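Local coordinates for putative lipoprotein (Bacteroides ovatus, PDB 3OQQ), which is of unknown function but is a putative, probably extracellular lipoprotein that binds calcium ions and is built largely of antiparallel beta strands, at residues Y154-T159 / L176-D181. Numbering follows the deposited sequence. Where two conformers were deposited one is given.
Sequences YDLKVT and LLLTLD
Strands 150-161 and 173-184 form an antiparallel beta hairpin, and across its middle Asp155 pairs with Thr179 and Lys157 with Leu177 as hydrogen-bonded pairs. Two reciprocal backbone bonds close each pair, the shortest from Leu177 N to Lys157 O at 2.8 Å, almost straight at hydrogen (171°). Leu156 with Leu178 lies between them, and Tyr154 with Leu180 and Val158 with Leu176 lie beyond, all non-hydrogen-bonded pairs whose six side chains line one buried face. There Leu178 CD1 lies 3.6 Å from Leu156 CG, the two branched chains crossing at a slant. Leu176 CD1 meets Val158 CG2 at 3.9 Å, and its CD2 touches Leu156 CD2 at 4.0 Å. Helix 314-328 covers this end through Phe323, Leu326 and Ile327, a setting suited to branched aliphatic residues. Tyr154 offers mainly its CB, 3.9 Å from Leu180 CD2; its chi1 of 74° leads the ring away from strand 173-184, to Phe335, and its OH bonds to Asn125.

The other face is mixed: Asp155, Lys157 and Thr179 share it with Leu177. The hydroxyl oxygen OG1 of Thr179 packs 3.3 Å from the CB methylene of Asp155, where a compact, beta-branched residue fits the strand. Asp155 OD2 binds His124, whereas OD1 takes a salt bridge from Lys157 NZ at 2.9 Å. Lysine is long enough to curl back to the residue two before it, bending at chi3 and chi4 to reach the syn side of OD1, 33° out of the carboxylate plane. Water 1 joins OD1 to Leu177 O. One face is thus buried, while the other, partly exposed at Asp155, Lys157 and Leu177, carries an ion pair whose ammonium group would be expected to favour the ionised carboxylate.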
ATOM      1  N   TYR A 154      -1.139  -1.466   3.922  1.00 17.22           N
ATOM      2  CA  TYR A 154      -1.973  -1.432   2.733  1.00 16.19           C
ATOM      3  C   TYR A 154      -1.763  -2.677   1.952  1.00 19.55           C
ATOM      4  O   TYR A 154      -0.707  -3.303   2.042  1.00 17.63           O
ATOM      5  CB  TYR A 154      -1.699  -0.199   1.852  1.00 16.67           C
ATOM      6  CG  TYR A 154      -0.397  -0.277   1.085  1.00 19.23           C
ATOM      7  CD1 TYR A 154      -0.344  -0.862  -0.181  1.00 21.21           C
ATOM      8  CD2 TYR A 154       0.786   0.216   1.628  1.00 19.71           C
ATOM      9  CE1 TYR A 154       0.840  -0.913  -0.905  1.00 19.91           C
ATOM     10  CE2 TYR A 154       1.977   0.188   0.901  1.00 20.49           C
ATOM     11  CZ  TYR A 154       2.004  -0.414  -0.346  1.00 24.29           C
ATOM     12  OH  TYR A 154       3.167  -0.479  -1.069  1.00 24.10           O
ATOM     13  N   ASP A 155      -2.731  -2.980   1.097  1.00 18.32           N
ATOM     14  CA  ASP A 155      -2.662  -4.127   0.200  1.00 17.64           C
ATOM     15  C   ASP A 155      -3.368  -3.769  -1.065  1.00 23.15           C
ATOM     16  O   ASP A 155      -4.537  -3.401  -1.032  1.00 23.58           O
ATOM     17  CB  ASP A 155      -3.310  -5.367   0.839  1.00 18.83           C
ATOM     18  CG  ASP A 155      -2.946  -6.638   0.104  1.00 25.32           C
ATOM     19  OD1 ASP A 155      -3.469  -6.849  -1.020  1.00 25.73           O
ATOM     20  OD2 ASP A 155      -2.133  -7.413   0.639  1.00 26.24           O
ATOM     21  N   LEU A 156      -2.661  -3.889  -2.177  1.00 20.55           N
ATOM     22  CA  LEU A 156      -3.200  -3.612  -3.508  0.50 19.89           C
ATOM     23  C   LEU A 156      -3.093  -4.860  -4.379  1.00 22.53           C
ATOM     24  O   LEU A 156      -2.036  -5.475  -4.433  1.00 18.70           O
ATOM     25  CB  LEU A 156      -2.452  -2.436  -4.170  0.50 19.80           C
ATOM     26  CG  LEU A 156      -2.910  -1.040  -3.793  0.50 23.67           C
ATOM     27  CD1 LEU A 156      -1.780  -0.027  -3.944  0.50 23.00           C
ATOM     28  CD2 LEU A 156      -4.108  -0.621  -4.629  0.50 28.71           C
ATOM     29  N   LYS A 157      -4.208  -5.229  -5.050  1.00 20.53           N
ATOM     30  CA  LYS A 157      -4.330  -6.346  -5.983  1.00 20.52           C
ATOM     31  C   LYS A 157      -5.017  -5.830  -7.236  1.00 27.37           C
ATOM     32  O   LYS A 157      -6.105  -5.262  -7.149  1.00 27.08           O
ATOM     33  CB  LYS A 157      -5.122  -7.529  -5.387  1.00 22.87           C
ATOM     34  CG  LYS A 157      -4.305  -8.603  -4.718  1.00 39.90           C
ATOM     35  CD  LYS A 157      -5.202  -9.674  -4.081  1.00 46.21           C
ATOM     36  CE  LYS A 157      -5.468  -9.446  -2.601  1.00 48.44           C
ATOM     37  NZ  LYS A 157      -4.245  -9.579  -1.752  1.00 22.28           N
ATOM     38  N   VAL A 158      -4.370  -5.986  -8.384  1.00 25.36           N
ATOM     39  CA  VAL A 158      -4.921  -5.593  -9.672  1.00 25.73           C
ATOM     40  C   VAL A 158      -5.120  -6.894 -10.449  1.00 31.09           C
ATOM     41  O   VAL A 158      -4.151  -7.579 -10.769  1.00 30.69           O
ATOM     42  CB  VAL A 158      -4.043  -4.554 -10.410  1.00 29.16           C
ATOM     43  CG1 VAL A 158      -4.491  -4.384 -11.866  1.00 29.75           C
ATOM     44  CG2 VAL A 158      -4.082  -3.217  -9.686  1.00 28.57           C
ATOM     45  N   THR A 159      -6.374  -7.253 -10.699  1.00 26.98           N
ATOM     46  CA  THR A 159      -6.754  -8.477 -11.398  1.00 26.28           C
ATOM     47  C   THR A 159      -7.119  -8.149 -12.834  1.00 33.08           C
ATOM     48  O   THR A 159      -7.843  -7.177 -13.083  1.00 31.33           O
ATOM     49  CB  THR A 159      -7.942  -9.096 -10.666  1.00 27.95           C
ATOM     50  OG1 THR A 159      -7.614  -9.235  -9.287  1.00 24.90           O
ATOM     51  CG2 THR A 159      -8.404 -10.428 -11.268  1.00 24.27           C
ATOM     52  N   LEU A 176      -9.448  -3.605  -9.256  1.00 25.11           N
ATOM     53  CA  LEU A 176      -8.497  -3.165  -8.258  1.00 24.29           C
ATOM     54  C   LEU A 176      -9.128  -3.414  -6.916  1.00 26.68           C
ATOM     55  O   LEU A 176     -10.278  -3.027  -6.705  1.00 25.49           O
ATOM     56  CB  LEU A 176      -8.169  -1.671  -8.456  1.00 24.50           C
ATOM     57  CG  LEU A 176      -7.085  -1.093  -7.570  1.00 30.26           C
ATOM     58  CD1 LEU A 176      -6.207  -0.226  -8.358  1.00 32.34           C
ATOM     59  CD2 LEU A 176      -7.666  -0.303  -6.394  1.00 33.28           C
ATOM     60  N   LEU A 177      -8.416  -4.116  -6.042  1.00 21.48           N
ATOM     61  CA  LEU A 177      -8.834  -4.320  -4.669  1.00 21.30           C
ATOM     62  C   LEU A 177      -7.770  -3.698  -3.759  1.00 26.64           C
ATOM     63  O   LEU A 177      -6.607  -4.143  -3.764  1.00 26.10           O
ATOM     64  CB  LEU A 177      -9.071  -5.806  -4.328  1.00 21.70           C
ATOM     65  CG  LEU A 177      -9.644  -6.106  -2.933  1.00 25.38           C
ATOM     66  CD1 LEU A 177     -11.105  -5.655  -2.844  1.00 25.37           C
ATOM     67  CD2 LEU A 177      -9.568  -7.609  -2.635  1.00 25.82           C
ATOM     68  N   LEU A 178      -8.169  -2.652  -3.005  1.00 22.54           N
ATOM     69  CA  LEU A 178      -7.312  -1.977  -2.042  1.00 21.49           C
ATOM     70  C   LEU A 178      -7.827  -2.123  -0.622  1.00 23.58           C
ATOM     71  O   LEU A 178      -8.992  -1.840  -0.357  1.00 21.34           O
ATOM     72  CB  LEU A 178      -7.177  -0.474  -2.361  1.00 21.55           C
ATOM     73  CG  LEU A 178      -6.556   0.423  -1.251  1.00 26.28           C
ATOM     74  CD1 LEU A 178      -5.058   0.287  -1.186  1.00 26.44           C
ATOM     75  CD2 LEU A 178      -6.920   1.860  -1.430  1.00 28.38           C
ATOM     76  N   THR A 179      -6.931  -2.489   0.310  1.00 20.01           N
ATOM     77  CA  THR A 179      -7.259  -2.446   1.721  1.00 18.45           C
ATOM     78  C   THR A 179      -6.307  -1.483   2.345  1.00 21.45           C
ATOM     79  O   THR A 179      -5.160  -1.379   1.907  1.00 20.97           O
ATOM     80  CB  THR A 179      -7.295  -3.804   2.442  1.00 24.62           C
ATOM     81  OG1 THR A 179      -6.039  -4.469   2.368  1.00 26.03           O
ATOM     82  CG2 THR A 179      -8.445  -4.685   1.993  1.00 24.29           C
ATOM     83  N   LEU A 180      -6.805  -0.733   3.326  1.00 17.97           N
ATOM     84  CA  LEU A 180      -6.063   0.206   4.170  1.00 17.66           C
ATOM     85  C   LEU A 180      -6.417  -0.145   5.597  1.00 22.80           C
ATOM     86  O   LEU A 180      -7.608  -0.073   5.970  1.00 21.71           O
ATOM     87  CB  LEU A 180      -6.423   1.673   3.854  1.00 17.05           C
ATOM     88  CG  LEU A 180      -6.175   2.203   2.437  1.00 20.62           C
ATOM     89  CD1 LEU A 180      -6.811   3.558   2.266  1.00 20.12           C
ATOM     90  CD2 LEU A 180      -4.684   2.266   2.111  1.00 19.82           C
ATOM     91  N   ASP A 181      -5.423  -0.629   6.362  1.00 18.04           N
ATOM     92  CA  ASP A 181      -5.636  -1.089   7.742  1.00 17.46           C
ATOM     93  C   ASP A 181      -4.893  -0.233   8.723  1.00 20.30           C
ATOM     94  O   ASP A 181      -3.670  -0.176   8.643  1.00 18.46           O
ATOM     95  CB  ASP A 181      -5.183  -2.563   7.897  1.00 18.33           C
ATOM     96  CG  ASP A 181      -5.919  -3.517   6.989  1.00 22.50           C
ATOM     97  OD1 ASP A 181      -7.071  -3.185   6.573  1.00 20.45           O
ATOM     98  OD2 ASP A 181      -5.345  -4.566   6.648  1.00 24.53           O
TER
HETATM   99  O   HOH W   1      -6.059  -6.165  -1.814  1.00 24.38           O